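Local coordinates for protein aminoglycoside 6'-n-acetyltransferase (Salmonella choleraesuis, PDB 2VBQ) that transfers an acetyl group from acetyl-CoA to the 6'-amino group of aminoglycoside antibiotics, giving resistance to them, and works as a homodimer, at residues E32-L37 with S65-A70; I75-A80 with G100-P105. One frame throughout, in Å; residues are numbered along the deposited sequence.

Contact 1. Residues E32-L37 with S65-A70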
loop_
_atom_site.group_PDB
_atom_site.type_symbol
_atom_site.label_atom_id
_atom_site.label_comp_id
_atom_site.label_asym_id
_atom_site.label_seq_id
_atom_site.Cartn_x
_atom_site.Cartn_y
_atom_site.Cartn_z
ATOM N N GLU A 32 -7.088 26.282 -3.858
ATOM C CA GLU A 32 -8.553 26.407 -3.568
ATOM C C GLU A 32 -9.447 25.563 -4.491
ATOM O O GLU A 32 -10.423 24.995 -4.036
ATOM C CB GLU A 32 -9.008 27.868 -3.587
ATOM C CG GLU A 32 -8.441 28.696 -2.425
ATOM C CD GLU A 32 -7.005 29.137 -2.651
ATOM O OE1 GLU A 32 -6.452 28.950 -3.768
ATOM O OE2 GLU A 32 -6.419 29.689 -1.688
ATOM N N HIS A 33 -9.102 25.484 -5.777
ATOM C CA HIS A 33 -9.791 24.585 -6.704
ATOM C C HIS A 33 -9.749 23.147 -6.176
ATOM O O HIS A 33 -10.774 22.452 -6.138
ATOM C CB HIS A 33 -9.149 24.597 -8.084
ATOM C CG HIS A 33 -9.324 25.867 -8.851
ATOM N ND1 HIS A 33 -10.483 26.614 -8.819
ATOM C CD2 HIS A 33 -8.499 26.493 -9.723
ATOM C CE1 HIS A 33 -10.349 27.663 -9.614
ATOM N NE2 HIS A 33 -9.160 27.607 -10.182
ATOM N N TRP A 34 -8.552 22.711 -5.777
ATOM C CA TRP A 34 -8.323 21.357 -5.274
ATOM C C TRP A 34 -9.057 21.053 -3.958
ATOM O O TRP A 34 -9.793 20.070 -3.877
ATOM C CB TRP A 34 -6.817 21.121 -5.151
ATOM C CG TRP A 34 -6.408 19.830 -4.564
ATOM C CD1 TRP A 34 -6.390 18.603 -5.179
ATOM C CD2 TRP A 34 -5.906 19.630 -3.240
ATOM N NE1 TRP A 34 -5.910 17.642 -4.299
ATOM C CE2 TRP A 34 -5.619 18.247 -3.103
ATOM C CE3 TRP A 34 -5.665 20.487 -2.154
ATOM C CZ2 TRP A 34 -5.073 17.704 -1.927
ATOM C CZ3 TRP A 34 -5.141 19.946 -0.965
ATOM C CH2 TRP A 34 -4.842 18.566 -0.868
ATOM N N ARG A 35 -8.880 21.899 -2.945
ATOM C CA ARG A 35 -9.606 21.758 -1.684
ATOM C C ARG A 35 -11.150 21.747 -1.900
ATOM O O ARG A 35 -11.860 20.965 -1.278
ATOM C CB ARG A 35 -9.231 22.892 -0.712
ATOM C CG ARG A 35 -7.784 22.939 -0.183
ATOM C CD ARG A 35 -7.730 23.972 1.008
ATOM N NE ARG A 35 -6.521 24.805 0.972
ATOM C CZ ARG A 35 -6.504 26.100 0.648
ATOM N NH1 ARG A 35 -7.633 26.742 0.344
ATOM N NH2 ARG A 35 -5.353 26.768 0.635
ATOM N N GLY A 36 -11.655 22.582 -2.808
ATOM C CA GLY A 36 -13.110 22.620 -3.078
ATOM C C GLY A 36 -13.664 21.293 -3.590
ATOM O O GLY A 36 -14.770 20.870 -3.207
ATOM N N LEU A 37 -12.894 20.629 -4.450
ATOM C CA LEU A 37 -13.259 19.327 -4.992
ATOM C C LEU A 37 -13.008 18.172 -4.024
ATOM O O LEU A 37 -13.826 17.257 -3.893
ATOM C CB LEU A 37 -12.481 19.088 -6.295
ATOM C CG LEU A 37 -13.015 19.826 -7.505
ATOM C CD1 LEU A 37 -11.937 19.906 -8.599
ATOM C CD2 LEU A 37 -14.352 19.176 -8.014
ATOM N N SER A 65 -0.683 16.257 -7.269
ATOM C CA SER A 65 -2.110 16.267 -7.551
ATOM C C SER A 65 -2.345 17.025 -8.839
ATOM O O SER A 65 -1.524 17.836 -9.238
ATOM C CB SER A 65 -2.897 16.900 -6.391
ATOM O OG SER A 65 -2.776 16.048 -5.265
ATOM N N PHE A 66 -3.462 16.710 -9.495
ATOM C CA PHE A 66 -3.753 17.168 -10.848
ATOM C C PHE A 66 -5.218 17.640 -10.877
ATOM O O PHE A 66 -6.096 16.934 -10.356
ATOM C CB PHE A 66 -3.500 16.035 -11.857
ATOM C CG PHE A 66 -2.048 15.548 -11.845
ATOM C CD1 PHE A 66 -1.637 14.558 -10.950
ATOM C CD2 PHE A 66 -1.097 16.163 -12.662
ATOM C CE1 PHE A 66 -0.271 14.142 -10.890
ATOM C CE2 PHE A 66 0.267 15.769 -12.607
ATOM C CZ PHE A 66 0.671 14.766 -11.714
ATOM N N ILE A 67 -5.445 18.803 -11.497
ATOM C CA ILE A 67 -6.758 19.455 -11.548
ATOM C C ILE A 67 -7.233 19.592 -12.992
ATOM O O ILE A 67 -6.548 20.197 -13.812
ATOM C CB ILE A 67 -6.687 20.909 -10.952
ATOM C CG1 ILE A 67 -5.828 20.966 -9.664
ATOM C CG2 ILE A 67 -8.086 21.525 -10.820
ATOM C CD1 ILE A 67 -6.356 20.208 -8.480
ATOM N N ALA A 68 -8.410 19.061 -13.291
ATOM C CA ALA A 68 -9.008 19.220 -14.613
ATOM C C ALA A 68 -9.711 20.568 -14.680
ATOM O O ALA A 68 -10.591 20.861 -13.846
ATOM C CB ALA A 68 -9.961 18.096 -14.889
ATOM N N MET A 69 -9.302 21.396 -15.645
ATOM C CA MET A 69 -9.826 22.757 -15.802
ATOM C C MET A 69 -10.511 22.882 -17.158
ATOM O O MET A 69 -9.968 22.398 -18.149
ATOM C CB MET A 69 -8.684 23.781 -15.751
ATOM C CG MET A 69 -7.855 23.836 -14.462
ATOM S SD MET A 69 -8.767 24.388 -13.011
ATOM C CE MET A 69 -9.343 26.017 -13.558
ATOM N N ALA A 70 -11.697 23.495 -17.214
ATOM C CA ALA A 70 -12.273 23.930 -18.504
ATOM C C ALA A 70 -13.081 25.197 -18.284
ATOM O O ALA A 70 -13.790 25.309 -17.275
ATOM C CB ALA A 70 -13.151 22.842 -19.121
#

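Contact 2. Residues I75-A80 with G100-P105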
loop_
_atom_site.group_PDB
_atom_site.type_symbol
_atom_site.label_atom_id
_atom_site.label_comp_id
_atom_site.label_asym_id
_atom_site.label_seq_id
_atom_site.Cartn_x
_atom_site.Cartn_y
_atom_site.Cartn_z
ATOM N N ILE A 75 -13.172 20.973 -12.644
ATOM C CA ILE A 75 -14.253 20.026 -12.761
ATOM C C ILE A 75 -13.895 18.635 -12.226
ATOM O O ILE A 75 -14.749 17.760 -12.167
ATOM C CB ILE A 75 -14.777 19.950 -14.209
ATOM C CG1 ILE A 75 -13.683 19.433 -15.188
ATOM C CG2 ILE A 75 -15.299 21.332 -14.668
ATOM C CD1 ILE A 75 -14.182 19.345 -16.650
ATOM N N GLY A 76 -12.629 18.425 -11.872
ATOM C CA GLY A 76 -12.248 17.157 -11.242
ATOM C C GLY A 76 -10.801 17.178 -10.817
ATOM O O GLY A 76 -10.071 18.127 -11.162
ATOM N N PHE A 77 -10.390 16.164 -10.055
ATOM C CA PHE A 77 -8.997 16.070 -9.625
ATOM C C PHE A 77 -8.569 14.639 -9.394
ATOM O O PHE A 77 -9.387 13.711 -9.244
ATOM C CB PHE A 77 -8.715 16.907 -8.346
ATOM C CG PHE A 77 -9.133 16.227 -7.092
ATOM C CD1 PHE A 77 -10.499 16.171 -6.744
ATOM C CD2 PHE A 77 -8.183 15.608 -6.256
ATOM C CE1 PHE A 77 -10.907 15.495 -5.589
ATOM C CE2 PHE A 77 -8.585 14.939 -5.090
ATOM C CZ PHE A 77 -9.942 14.892 -4.752
ATOM N N ALA A 78 -7.251 14.477 -9.328
ATOM C CA ALA A 78 -6.659 13.243 -8.884
ATOM C C ALA A 78 -5.477 13.526 -7.960
ATOM O O ALA A 78 -4.672 14.433 -8.213
ATOM C CB ALA A 78 -6.218 12.382 -10.106
ATOM N N ASP A 79 -5.377 12.730 -6.894
ATOM C CA ASP A 79 -4.191 12.746 -6.041
ATOM C C ASP A 79 -3.340 11.542 -6.415
ATOM O O ASP A 79 -3.879 10.452 -6.581
ATOM C CB ASP A 79 -4.584 12.638 -4.554
ATOM C CG ASP A 79 -5.274 13.896 -4.025
ATOM O OD1 ASP A 79 -5.157 14.964 -4.633
ATOM O OD2 ASP A 79 -5.926 13.814 -2.966
ATOM N N ALA A 80 -2.018 11.727 -6.506
ATOM C CA ALA A 80 -1.102 10.625 -6.842
ATOM C C ALA A 80 0.117 10.632 -5.911
ATOM O O ALA A 80 0.449 11.657 -5.316
ATOM C CB ALA A 80 -0.682 10.702 -8.294
ATOM N N GLY A 100 -6.440 9.115 -5.071
ATOM C CA GLY A 100 -7.838 9.601 -5.078
ATOM C C GLY A 100 -8.199 10.151 -6.443
ATOM O O GLY A 100 -7.352 10.728 -7.114
ATOM N N ILE A 101 -9.451 9.983 -6.853
ATOM C CA ILE A 101 -9.922 10.556 -8.097
ATOM C C ILE A 101 -11.421 10.864 -7.981
ATOM O O ILE A 101 -12.205 10.057 -7.443
ATOM C CB ILE A 101 -9.583 9.668 -9.336
ATOM C CG1 ILE A 101 -9.778 10.454 -10.638
ATOM C CG2 ILE A 101 -10.392 8.334 -9.300
ATOM C CD1 ILE A 101 -9.011 9.938 -11.823
ATOM N N PHE A 102 -11.799 12.027 -8.502
ATOM C CA PHE A 102 -13.172 12.514 -8.416
ATOM C C PHE A 102 -13.442 13.475 -9.550
ATOM O O PHE A 102 -12.628 14.364 -9.824
ATOM C CB PHE A 102 -13.407 13.214 -7.065
ATOM C CG PHE A 102 -14.759 13.913 -6.964
ATOM C CD1 PHE A 102 -15.905 13.210 -6.543
ATOM C CD2 PHE A 102 -14.876 15.266 -7.276
ATOM C CE1 PHE A 102 -17.182 13.880 -6.450
ATOM C CE2 PHE A 102 -16.118 15.929 -7.196
ATOM C CZ PHE A 102 -17.264 15.228 -6.778
ATOM N N VAL A 103 -14.583 13.303 -10.207
ATOM C CA VAL A 103 -15.048 14.224 -11.239
ATOM C C VAL A 103 -16.460 14.641 -10.850
ATOM O O VAL A 103 -17.248 13.786 -10.422
ATOM C CB VAL A 103 -15.044 13.576 -12.660
ATOM C CG1 VAL A 103 -15.656 14.510 -13.728
ATOM C CG2 VAL A 103 -13.620 13.159 -13.065
ATOM N N LEU A 104 -16.755 15.939 -10.935
ATOM C CA LEU A 104 -18.091 16.435 -10.558
ATOM C C LEU A 104 -19.176 15.687 -11.331
ATOM O O LEU A 104 -19.007 15.439 -12.535
ATOM C CB LEU A 104 -18.220 17.932 -10.866
ATOM C CG LEU A 104 -17.483 18.879 -9.910
ATOM C CD1 LEU A 104 -17.422 20.264 -10.494
ATOM C CD2 LEU A 104 -18.142 18.910 -8.550
ATOM N N PRO A 105 -20.289 15.338 -10.650
ATOM C CA PRO A 105 -21.413 14.611 -11.286
ATOM C C PRO A 105 -21.778 15.110 -12.694
ATOM O O PRO A 105 -21.849 14.288 -13.607
ATOM C CB PRO A 105 -22.552 14.773 -10.274
ATOM C CG PRO A 105 -21.832 14.771 -8.963
ATOM C CD PRO A 105 -20.551 15.576 -9.213
#

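Contact 1. Residues E32-L37 with S65-A70
The indole of W34 meets I67 at its edge: methyl CD1 of I67 lies near the ring plane, 3.5 Å from W34 CB and 3.7 Å from W34 CD1, and the two side chains cross at about a right angle. S65 comes to the same five-membered ring obliquely, its OG 3.6 Å from W34 NE1. That pair is not itself hydrogen-bonded; both groups turn to the carboxylate of D79, which thereby satisfies a buried N-H and a buried hydroxyl. The ring of F77 meets the indole nearly perpendicularly. The indole reaches I67 CD1 and S65 because its first torsion is extended from the backbone N (chi1 176°). Tryptophan suits the place, since the flat ring gives I67 a CH edge to pack on while its N-H reaches D79.

The second flat group is the imidazole of H33, approached obliquely by M69. The sulfur SD stands 4.4 Å from the ring centroid, 33° off the normal, a sulfur-aromatic contact, and methyl CE of M69 reaches 3.7 Å from H33 NE2. Bends at chi2 and chi3 fold the flexible methionine back to the histidine.

Helix 31-41 here packs on one face of the central sheet of the GNAT fold; the axes of 32-37 and 65-70 cross at 92°, 9.2 Å apart at their closest. S65 and I67, two residues apart, both direct their side chains to the helix, while F66 points to the other face, against helix 112-126. The branches of I67 divide between two helix residues, CD1 going to W34 and CG2 lying 4.2 Å from H33 CB.

Contact 2. Residues I75-A80 with G100-P105
Strands 75-80 and 100-103 pair as the two arms of an antiparallel beta hairpin in the central sheet of the GNAT fold. F77 with F102 and D79 with G100 are hydrogen-bonded pairs; G76 with V103 and A78 with I101 are non-hydrogen-bonded. The two phenylalanines are joined by F77 N to F102 O (2.9 Å) and F102 N to F77 O (3.0 Å). Of the two bonds between D79 and G100, G100 N to D79 O is the longer, 3.3 Å. L104 N to I75 O (3.0 Å) carries the pairing beyond the end of strand 100-103. I101 N and V103 N instead turn to the bound bisubstrate inhibitor, so the strand edge facing away from 75-80 receives the ligand.

Among weaker polar contacts, CA of A78 and of I101 give CA-H...O contacts to G100 O and F77 O. Having no side chain, G76 brings its CA to 3.2 Å from F102 O and 4.1 Å from V103 CA.

Apolar contacts divide between the faces. Small A78 sits beside I101, whose side chain reaches the ligand; F77 and F102 lie on the face covered by helix 31-41. F77 CG lies between its backbone N and carbonyl carbon (chi1 80°), which swings the ring toward F102, leaving F77 CE1 3.7 Å from F102 CB.

How the contacts relate
After edge strand 21-25 comes helix 31-41; the chain then passes through helix 47-59 before strand 63-70 returns to the earlier helix, where contact 1 closes a loop of 27 residues. A short turn leads into strand 73-83, and contact 2 closes the next loop, of 19 residues without helix, when strand 95-103 comes back alongside. The loops follow in series, neither nesting nor crossing. Because strands 63-70 and 73-83 are neighbours in the sheet, contact 1 ties the helix to the sheet and contact 2 extends that sheet to the cofactor-binding strand. D79 of contact 2 couples them: its OD1 serves contact 1, while OD2 forms a salt bridge with R38 of the same helix.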